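Local coordinates for protein taurine dioxygenase (Burkholderia ambifaria, PDB 5VN6) that probably catalyses the iron-dependent oxygenation of taurine, and here holds a magnesium ion at its metal site, at residues 104-109 with 264-269; 132-137 with 244-249. All blocks are in the same frame, centred on the assembly; numbering follows the deposited sequence.

Contact 1: residues 104-109 with 264-269; sequences AWHSDA and TQHYAV. With MG (magnesium ion), chain C.
The indole of W105 lies under Y267: CB of Y267 sits almost exactly over the centre of its six-membered ring, 3.8 Å from the centroid, in a CH-pi contact. The phenol then runs out over the five-membered ring, edge toward face, with the planes at 55°. With CG of Y267 anti to its backbone N (chi1 -169°), the phenol lays one face against the A104 backbone, A104 N lying over it toward the rim. Y267 OH is hydrogen-bonded to E244 OE2 of the second subunit. At the rim of the indole, near its plane, comes the carbonyl O of Q265.

Past the aromatic pair, segments 104-109 and 264-269 make a single antiparallel hydrogen-bonded bridge, H106 with H266. H106 N gives to H266 O at 3.2 Å, and H266 N returns the bond to H106 O at 2.8 Å. Both histidines carry CG between the backbone N and the carbonyl carbon, which brings the two imidazoles to the same metal, inclined to each other, neither stacked nor edge-to-face. H106 NE2 binds the magnesium ion at 2.4 Å and H266 NE2 at 2.1 Å. The rotation of the H106 ring is fixed by its ND1, which donates a nearly straight bond, 2.7 Å long, to A104 O, close to the ring plane. D108 closes the triangle through OD1, 2.3 Å from the magnesium. That oxygen also stands at the edge of the H266 ring, the carboxylate turned 83° to it, while N261 accepts a bond from D108 N. Two histidines and one carboxylate, in the order His-X-Asp and a distant His, form the facial triad of the 2-oxoglutarate-dependent dioxygenases, occupied here by magnesium where the family normally uses iron.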
ATOM      1  N   ALA A 104     -10.072  -0.987   4.259  1.00 26.40           N
ATOM      2  CA  ALA A 104     -10.399   0.110   3.361  1.00 33.78           C
ATOM      3  C   ALA A 104      -9.702   1.345   3.893  1.00 34.37           C
ATOM      4  O   ALA A 104      -9.558   1.500   5.107  1.00 35.77           O
ATOM      5  CB  ALA A 104     -11.912   0.357   3.269  1.00 30.64           C
ATOM      6  N   TRP A 105      -9.282   2.229   2.991  1.00 25.22           N
ATOM      7  CA  TRP A 105      -8.651   3.464   3.451  1.00 25.07           C
ATOM      8  C   TRP A 105      -9.709   4.367   4.099  1.00 27.92           C
ATOM      9  O   TRP A 105     -10.571   4.921   3.416  1.00 33.07           O
ATOM     10  CB  TRP A 105      -7.933   4.150   2.292  1.00 26.85           C
ATOM     11  CG  TRP A 105      -6.618   3.471   2.021  1.00 30.19           C
ATOM     12  CD1 TRP A 105      -6.283   2.721   0.928  1.00 25.87           C
ATOM     13  CD2 TRP A 105      -5.487   3.433   2.902  1.00 26.72           C
ATOM     14  NE1 TRP A 105      -4.994   2.240   1.063  1.00 29.10           N
ATOM     15  CE2 TRP A 105      -4.487   2.665   2.265  1.00 34.84           C
ATOM     16  CE3 TRP A 105      -5.219   3.987   4.163  1.00 31.63           C
ATOM     17  CZ2 TRP A 105      -3.242   2.432   2.845  1.00 32.44           C
ATOM     18  CZ3 TRP A 105      -3.979   3.758   4.741  1.00 32.22           C
ATOM     19  CH2 TRP A 105      -2.998   2.987   4.071  1.00 29.37           C
ATOM     20  N   HIS A 106      -9.660   4.509   5.418  1.00 30.33           N
ATOM     21  CA  HIS A 106     -10.658   5.305   6.103  1.00 31.63           C
ATOM     22  C   HIS A 106     -10.041   6.066   7.261  1.00 33.89           C
ATOM     23  O   HIS A 106      -9.040   5.655   7.859  1.00 34.00           O
ATOM     24  CB  HIS A 106     -11.834   4.435   6.620  1.00 39.56           C
ATOM     25  CG  HIS A 106     -11.452   3.454   7.686  1.00 50.86           C
ATOM     26  ND1 HIS A 106     -10.726   2.306   7.425  1.00 53.46           N
ATOM     27  CD2 HIS A 106     -11.714   3.438   9.015  1.00 50.88           C
ATOM     28  CE1 HIS A 106     -10.547   1.636   8.551  1.00 51.24           C
ATOM     29  NE2 HIS A 106     -11.143   2.297   9.529  1.00 53.20           N
ATOM     30  N   SER A 107     -10.669   7.181   7.581  1.00 39.61           N
ATOM     31  CA  SER A 107     -10.447   7.871   8.840  1.00 35.96           C
ATOM     32  C   SER A 107     -11.593   7.495   9.764  1.00 37.04           C
ATOM     33  O   SER A 107     -12.764   7.644   9.389  1.00 34.05           O
ATOM     34  CB  SER A 107     -10.388   9.386   8.632  1.00 37.58           C
ATOM     35  OG  SER A 107     -10.106  10.036   9.852  1.00 40.08           O
ATOM     36  N   ASP A 108     -11.258   6.984  10.952  1.00 32.95           N
ATOM     37  CA  ASP A 108     -12.264   6.414  11.852  1.00 43.31           C
ATOM     38  C   ASP A 108     -13.455   7.342  12.068  1.00 42.84           C
ATOM     39  O   ASP A 108     -13.292   8.514  12.434  1.00 38.13           O
ATOM     40  CB  ASP A 108     -11.627   6.067  13.201  1.00 48.32           C
ATOM     41  CG  ASP A 108     -11.188   4.616  13.276  1.00 64.09           C
ATOM     42  OD1 ASP A 108     -11.543   3.833  12.364  1.00 64.71           O
ATOM     43  OD2 ASP A 108     -10.467   4.263  14.235  1.00 72.75           O
ATOM     44  N   ALA A 109     -14.654   6.801  11.803  1.00 35.74           N
ATOM     45  CA  ALA A 109     -15.931   7.431  12.137  1.00 42.94           C
ATOM     46  C   ALA A 109     -16.024   8.868  11.631  1.00 42.10           C
ATOM     47  O   ALA A 109     -16.571   9.745  12.301  1.00 37.14           O
ATOM     48  CB  ALA A 109     -16.194   7.379  13.645  1.00 39.57           C
ATOM     49  N   THR A 264      -4.696  11.239   9.659  1.00 39.41           N
ATOM     50  CA  THR A 264      -4.375   9.984   8.994  1.00 33.09           C
ATOM     51  C   THR A 264      -5.623   9.259   8.509  1.00 37.49           C
ATOM     52  O   THR A 264      -6.748   9.544   8.926  1.00 31.48           O
ATOM     53  CB  THR A 264      -3.613   9.031   9.935  1.00 34.60           C
ATOM     54  OG1 THR A 264      -4.472   8.661  11.030  1.00 31.04           O
ATOM     55  CG2 THR A 264      -2.363   9.700  10.478  1.00 29.94           C
ATOM     56  N   GLN A 265      -5.391   8.287   7.632  1.00 30.16           N
ATOM     57  CA  GLN A 265      -6.318   7.187   7.419  1.00 33.29           C
ATOM     58  C   GLN A 265      -5.585   5.895   7.762  1.00 31.35           C
ATOM     59  O   GLN A 265      -4.355   5.868   7.842  1.00 30.84           O
ATOM     60  CB  GLN A 265      -6.847   7.174   5.973  1.00 28.97           C
ATOM     61  CG  GLN A 265      -7.447   8.508   5.588  1.00 33.18           C
ATOM     62  CD  GLN A 265      -8.044   8.536   4.222  1.00 29.45           C
ATOM     63  OE1 GLN A 265      -8.180   7.505   3.547  1.00 29.13           O
ATOM     64  NE2 GLN A 265      -8.407   9.732   3.785  1.00 23.27           N
ATOM     65  N   HIS A 266      -6.341   4.823   8.009  1.00 28.52           N
ATOM     66  CA  HIS A 266      -5.724   3.528   8.239  1.00 31.88           C
ATOM     67  C   HIS A 266      -6.476   2.452   7.462  1.00 37.50           C
ATOM     68  O   HIS A 266      -7.569   2.678   6.931  1.00 33.68           O
ATOM     69  CB  HIS A 266      -5.641   3.183   9.726  1.00 36.24           C
ATOM     70  CG  HIS A 266      -6.963   3.149  10.413  1.00 48.13           C
ATOM     71  ND1 HIS A 266      -7.514   4.262  11.012  1.00 49.73           N
ATOM     72  CD2 HIS A 266      -7.834   2.134  10.622  1.00 52.27           C
ATOM     73  CE1 HIS A 266      -8.680   3.936  11.543  1.00 53.68           C
ATOM     74  NE2 HIS A 266      -8.891   2.648  11.331  1.00 57.31           N
ATOM     75  N   TYR A 267      -5.845   1.279   7.383  1.00 29.64           N
ATOM     76  CA  TYR A 267      -6.335   0.147   6.604  1.00 32.50           C
ATOM     77  C   TYR A 267      -5.906  -1.101   7.356  1.00 33.29           C
ATOM     78  O   TYR A 267      -4.704  -1.322   7.539  1.00 35.19           O
ATOM     79  CB  TYR A 267      -5.742   0.190   5.180  1.00 27.75           C
ATOM     80  CG  TYR A 267      -6.321  -0.743   4.122  1.00 33.10           C
ATOM     81  CD1 TYR A 267      -6.946  -0.228   3.001  1.00 28.87           C
ATOM     82  CD2 TYR A 267      -6.174  -2.125   4.204  1.00 26.34           C
ATOM     83  CE1 TYR A 267      -7.445  -1.066   1.987  1.00 28.69           C
ATOM     84  CE2 TYR A 267      -6.675  -2.977   3.184  1.00 27.91           C
ATOM     85  CZ  TYR A 267      -7.301  -2.425   2.082  1.00 26.02           C
ATOM     86  OH  TYR A 267      -7.813  -3.210   1.068  1.00 26.53           O
ATOM     87  N   ALA A 268      -6.874  -1.891   7.825  1.00 28.17           N
ATOM     88  CA  ALA A 268      -6.593  -3.157   8.489  1.00 29.35           C
ATOM     89  C   ALA A 268      -6.553  -4.245   7.415  1.00 37.11           C
ATOM     90  O   ALA A 268      -7.581  -4.578   6.818  1.00 36.04           O
ATOM     91  CB  ALA A 268      -7.637  -3.458   9.568  1.00 30.57           C
ATOM     92  N   VAL A 269      -5.363  -4.773   7.133  1.00 40.23           N
ATOM     93  CA  VAL A 269      -5.213  -5.706   6.020  1.00 35.23           C
ATOM     94  C   VAL A 269      -5.891  -7.034   6.335  1.00 35.61           C
ATOM     95  O   VAL A 269      -5.645  -7.657   7.377  1.00 42.33           O
ATOM     96  CB  VAL A 269      -3.732  -5.905   5.671  1.00 37.90           C
ATOM     97  CG1 VAL A 269      -3.621  -6.749   4.430  1.00 38.44           C
ATOM     98  CG2 VAL A 269      -3.056  -4.548   5.441  1.00 28.82           C
TER
HETATM   99 MG    MG C 300     -10.743   1.795  11.814  1.00 48.04          MG

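Contact 2: residues 132-137 with 244-249; sequences DTMWAN and EYQVRW
R248 reaches across to D132 and M134 from strand 246-249, and its chain can be followed outward from the sheet. R248 CB and CG each pass 4.0 Å from M134 CG, R248 CG being anti to the backbone N (chi1 179°). R248 CD continues along the M134 side chain, 3.9 Å from its CG and a little farther from SD. R248 NE then gives its hydrogen to D132 OD2 at 2.8 Å in a nearly straight hydrogen bond that is part of a salt bridge, in the plane of the guanidinium and on the anti lone pair of the carboxylate, whose own plane stands 85° to it. NH1 donates to a water that also accepts from D132 N, and NH2 goes to P243 O of the second subunit.

Beneath these side chains the strands 133-137 and 246-249 run antiparallel, 4.7 Å apart at their axes, as two neighbours in the three-stranded minor sheet of this double-stranded beta-helix, the jelly-roll core of the cupin clan. T133 pairs with W249 and W135 with V247 through two backbone bonds each; M134 with R248 and A136 with Q246 are the non-hydrogen-bonded pairs. N137 N adds a last bond to Y245 O, and the N137 side chain goes on to cap the helix 138-143 at L140 N.

M134 bends at its thioether (chi3 62°), bringing CE against Q246 OE1; the amide nitrogen of Q246 is held by A240 O. The other face carries W135 and W249, side by side and pointing the same way, with CZ3 of W135 4.0 Å from W249 CB. T133 CG2 lies over one face of the W135 indole, toward the rim, V247 CG1 packs on W135 CB, and F51 stacks on W249 while meeting W135 edge-to-face.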
ATOM      1  N   ASP A 132      -1.577  -7.254   9.197  1.00 38.54           N
ATOM      2  CA  ASP A 132      -0.901  -5.968   9.344  1.00 33.97           C
ATOM      3  C   ASP A 132      -1.905  -4.817   9.292  1.00 33.61           C
ATOM      4  O   ASP A 132      -2.992  -4.936   8.730  1.00 33.28           O
ATOM      5  CB  ASP A 132       0.118  -5.769   8.219  1.00 33.34           C
ATOM      6  CG  ASP A 132       1.309  -6.683   8.337  1.00 36.33           C
ATOM      7  OD1 ASP A 132       1.347  -7.500   9.283  1.00 38.07           O
ATOM      8  OD2 ASP A 132       2.192  -6.602   7.455  1.00 35.23           O
ATOM      9  N   THR A 133      -1.518  -3.674   9.856  1.00 31.96           N
ATOM     10  CA  THR A 133      -2.313  -2.455   9.734  1.00 31.02           C
ATOM     11  C   THR A 133      -1.448  -1.397   9.066  1.00 30.01           C
ATOM     12  O   THR A 133      -0.241  -1.315   9.325  1.00 33.48           O
ATOM     13  CB  THR A 133      -2.823  -1.959  11.112  1.00 30.81           C
ATOM     14  OG1 THR A 133      -3.511  -3.030  11.773  1.00 34.44           O
ATOM     15  CG2 THR A 133      -3.777  -0.766  10.962  1.00 28.41           C
ATOM     16  N   MET A 134      -2.054  -0.614   8.182  1.00 30.00           N
ATOM     17  CA  MET A 134      -1.351   0.456   7.491  1.00 26.87           C
ATOM     18  C   MET A 134      -1.980   1.785   7.835  1.00 28.01           C
ATOM     19  O   MET A 134      -3.178   1.856   8.114  1.00 34.78           O
ATOM     20  CB  MET A 134      -1.384   0.271   5.966  1.00 27.25           C
ATOM     21  CG  MET A 134      -0.921  -1.107   5.519  1.00 30.17           C
ATOM     22  SD  MET A 134      -1.021  -1.263   3.731  1.00 36.43           S
ATOM     23  CE  MET A 134       0.139   0.006   3.238  1.00 34.62           C
ATOM     24  N   TRP A 135      -1.158   2.836   7.822  1.00 27.38           N
ATOM     25  CA  TRP A 135      -1.618   4.208   7.960  1.00 26.90           C
ATOM     26  C   TRP A 135      -1.090   5.039   6.801  1.00 28.25           C
ATOM     27  O   TRP A 135      -0.028   4.748   6.247  1.00 32.90           O
ATOM     28  CB  TRP A 135      -1.159   4.862   9.301  1.00 32.61           C
ATOM     29  CG  TRP A 135      -1.862   4.383  10.521  1.00 30.66           C
ATOM     30  CD1 TRP A 135      -2.844   5.031  11.198  1.00 26.19           C
ATOM     31  CD2 TRP A 135      -1.616   3.158  11.239  1.00 31.88           C
ATOM     32  NE1 TRP A 135      -3.235   4.291  12.287  1.00 35.34           N
ATOM     33  CE2 TRP A 135      -2.500   3.135  12.333  1.00 31.44           C
ATOM     34  CE3 TRP A 135      -0.741   2.079  11.051  1.00 31.67           C
ATOM     35  CZ2 TRP A 135      -2.539   2.076  13.248  1.00 31.74           C
ATOM     36  CZ3 TRP A 135      -0.781   1.028  11.948  1.00 33.03           C
ATOM     37  CH2 TRP A 135      -1.672   1.033  13.036  1.00 35.78           C
ATOM     38  N   ALA A 136      -1.824   6.106   6.462  1.00 28.68           N
ATOM     39  CA  ALA A 136      -1.430   7.036   5.417  1.00 25.80           C
ATOM     40  C   ALA A 136      -1.478   8.460   5.970  1.00 26.62           C
ATOM     41  O   ALA A 136      -2.355   8.798   6.773  1.00 31.53           O
ATOM     42  CB  ALA A 136      -2.338   6.913   4.182  1.00 27.42           C
ATOM     43  N   ASN A 137      -0.515   9.278   5.561  1.00 26.53           N
ATOM     44  CA  ASN A 137      -0.373  10.657   6.030  1.00 32.61           C
ATOM     45  C   ASN A 137      -1.207  11.547   5.111  1.00 31.85           C
ATOM     46  O   ASN A 137      -0.805  11.849   3.989  1.00 30.64           O
ATOM     47  CB  ASN A 137       1.103  11.045   6.037  1.00 31.69           C
ATOM     48  CG  ASN A 137       1.351  12.469   6.509  1.00 32.13           C
ATOM     49  OD1 ASN A 137       0.478  13.335   6.446  1.00 38.68           O
ATOM     50  ND2 ASN A 137       2.566  12.718   6.978  1.00 33.03           N
ATOM     51  N   GLU A 244       4.114   6.290  -1.020  1.00 32.18           N
ATOM     52  CA  GLU A 244       4.946   7.343  -0.431  1.00 31.56           C
ATOM     53  C   GLU A 244       4.369   7.895   0.867  1.00 35.10           C
ATOM     54  O   GLU A 244       5.115   8.420   1.697  1.00 32.27           O
ATOM     55  CB  GLU A 244       5.127   8.494  -1.424  1.00 31.22           C
ATOM     56  CG  GLU A 244       6.318   8.314  -2.364  1.00 31.76           C
ATOM     57  CD  GLU A 244       6.033   7.346  -3.502  1.00 35.01           C
ATOM     58  OE1 GLU A 244       4.855   6.910  -3.638  1.00 30.90           O
ATOM     59  OE2 GLU A 244       6.979   7.024  -4.256  1.00 35.11           O
ATOM     60  N   TYR A 245       3.060   7.807   1.058  1.00 36.56           N
ATOM     61  CA  TYR A 245       2.410   8.392   2.231  1.00 35.03           C
ATOM     62  C   TYR A 245       2.154   7.372   3.326  1.00 32.72           C
ATOM     63  O   TYR A 245       1.521   7.709   4.336  1.00 36.30           O
ATOM     64  CB  TYR A 245       1.066   9.025   1.835  1.00 30.37           C
ATOM     65  CG  TYR A 245       1.140  10.000   0.690  1.00 32.65           C
ATOM     66  CD1 TYR A 245       2.318  10.721   0.423  1.00 34.43           C
ATOM     67  CD2 TYR A 245       0.020  10.216  -0.128  1.00 25.27           C
ATOM     68  CE1 TYR A 245       2.382  11.628  -0.649  1.00 33.74           C
ATOM     69  CE2 TYR A 245       0.071  11.113  -1.176  1.00 30.08           C
ATOM     70  CZ  TYR A 245       1.251  11.823  -1.430  1.00 31.52           C
ATOM     71  OH  TYR A 245       1.282  12.714  -2.479  1.00 33.70           O
ATOM     72  N   GLN A 246       2.619   6.137   3.148  1.00 27.77           N
ATOM     73  CA  GLN A 246       2.126   5.004   3.913  1.00 32.42           C
ATOM     74  C   GLN A 246       3.196   4.440   4.839  1.00 35.51           C
ATOM     75  O   GLN A 246       4.402   4.548   4.595  1.00 32.63           O
ATOM     76  CB  GLN A 246       1.629   3.879   2.983  1.00 25.37           C
ATOM     77  CG  GLN A 246       0.363   4.226   2.209  1.00 27.59           C
ATOM     78  CD  GLN A 246       0.015   3.139   1.202  1.00 26.57           C
ATOM     79  OE1 GLN A 246       0.754   2.180   1.051  1.00 28.44           O
ATOM     80  NE2 GLN A 246      -1.071   3.319   0.469  1.00 22.71           N
ATOM     81  N   VAL A 247       2.718   3.785   5.896  1.00 35.17           N
ATOM     82  CA  VAL A 247       3.542   2.910   6.714  1.00 35.30           C
ATOM     83  C   VAL A 247       2.737   1.644   6.959  1.00 30.88           C
ATOM     84  O   VAL A 247       1.504   1.679   7.012  1.00 35.52           O
ATOM     85  CB  VAL A 247       3.985   3.576   8.044  1.00 31.82           C
ATOM     86  CG1 VAL A 247       2.770   3.985   8.947  1.00 28.66           C
ATOM     87  CG2 VAL A 247       4.930   2.676   8.803  1.00 30.10           C
ATOM     88  N   ARG A 248       3.439   0.518   7.087  1.00 28.74           N
ATOM     89  CA  ARG A 248       2.824  -0.785   7.315  1.00 30.22           C
ATOM     90  C   ARG A 248       3.415  -1.400   8.571  1.00 39.18           C
ATOM     91  O   ARG A 248       4.634  -1.500   8.697  1.00 40.03           O
ATOM     92  CB  ARG A 248       3.023  -1.729   6.118  1.00 28.64           C
ATOM     93  CG  ARG A 248       2.399  -3.114   6.339  1.00 31.09           C
ATOM     94  CD  ARG A 248       1.936  -3.742   5.037  1.00 29.80           C
ATOM     95  NE  ARG A 248       1.415  -5.095   5.223  1.00 35.45           N
ATOM     96  CZ  ARG A 248       0.685  -5.751   4.321  1.00 31.91           C
ATOM     97  NH1 ARG A 248       0.247  -6.978   4.577  1.00 32.56           N
ATOM     98  NH2 ARG A 248       0.376  -5.179   3.169  1.00 31.39           N
ATOM     99  N   TRP A 249       2.552  -1.807   9.501  1.00 38.18           N
ATOM    100  CA  TRP A 249       2.982  -2.271  10.809  1.00 31.17           C
ATOM    101  C   TRP A 249       2.575  -3.723  10.978  1.00 34.20           C
ATOM    102  O   TRP A 249       1.443  -4.097  10.648  1.00 38.09           O
ATOM    103  CB  TRP A 249       2.373  -1.407  11.918  1.00 29.70           C
ATOM    104  CG  TRP A 249       2.636  -1.852  13.324  1.00 34.79           C
ATOM    105  CD1 TRP A 249       1.721  -2.385  14.206  1.00 40.08           C
ATOM    106  CD2 TRP A 249       3.878  -1.768  14.041  1.00 38.67           C
ATOM    107  NE1 TRP A 249       2.323  -2.646  15.407  1.00 43.55           N
ATOM    108  CE2 TRP A 249       3.644  -2.283  15.339  1.00 44.23           C
ATOM    109  CE3 TRP A 249       5.165  -1.327  13.709  1.00 41.15           C
ATOM    110  CZ2 TRP A 249       4.647  -2.344  16.317  1.00 41.20           C
ATOM    111  CZ3 TRP A 249       6.170  -1.400  14.683  1.00 39.27           C
ATOM    112  CH2 TRP A 249       5.895  -1.895  15.972  1.00 43.93           C
TER
HETATM  113  O   HOH W   1      -0.223  -8.897   6.801  1.00 42.44           O

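The two contacts lie 10 Å apart, centre to centre, and both reach one three-stranded antiparallel sheet with strand 133-137 in the middle; 104-109 is a loop bridged to its strand 264-268. Contact 2 pairs the middle strand with 246-249; its other side takes 264-268, with M134 N 2.8 Å from Y267 O and V269 N 2.9 Å from D132 O. The chain order is 104-109, 132-137, 244-249, 264-269, contact 2 nested inside contact 1. The metal ligand H266 sits on an outermost strand of this sheet within the chain, its CB packed on M134 O. Both contacts also touch the second subunit, so the sheet that carries H266 lies close to the subunit interface.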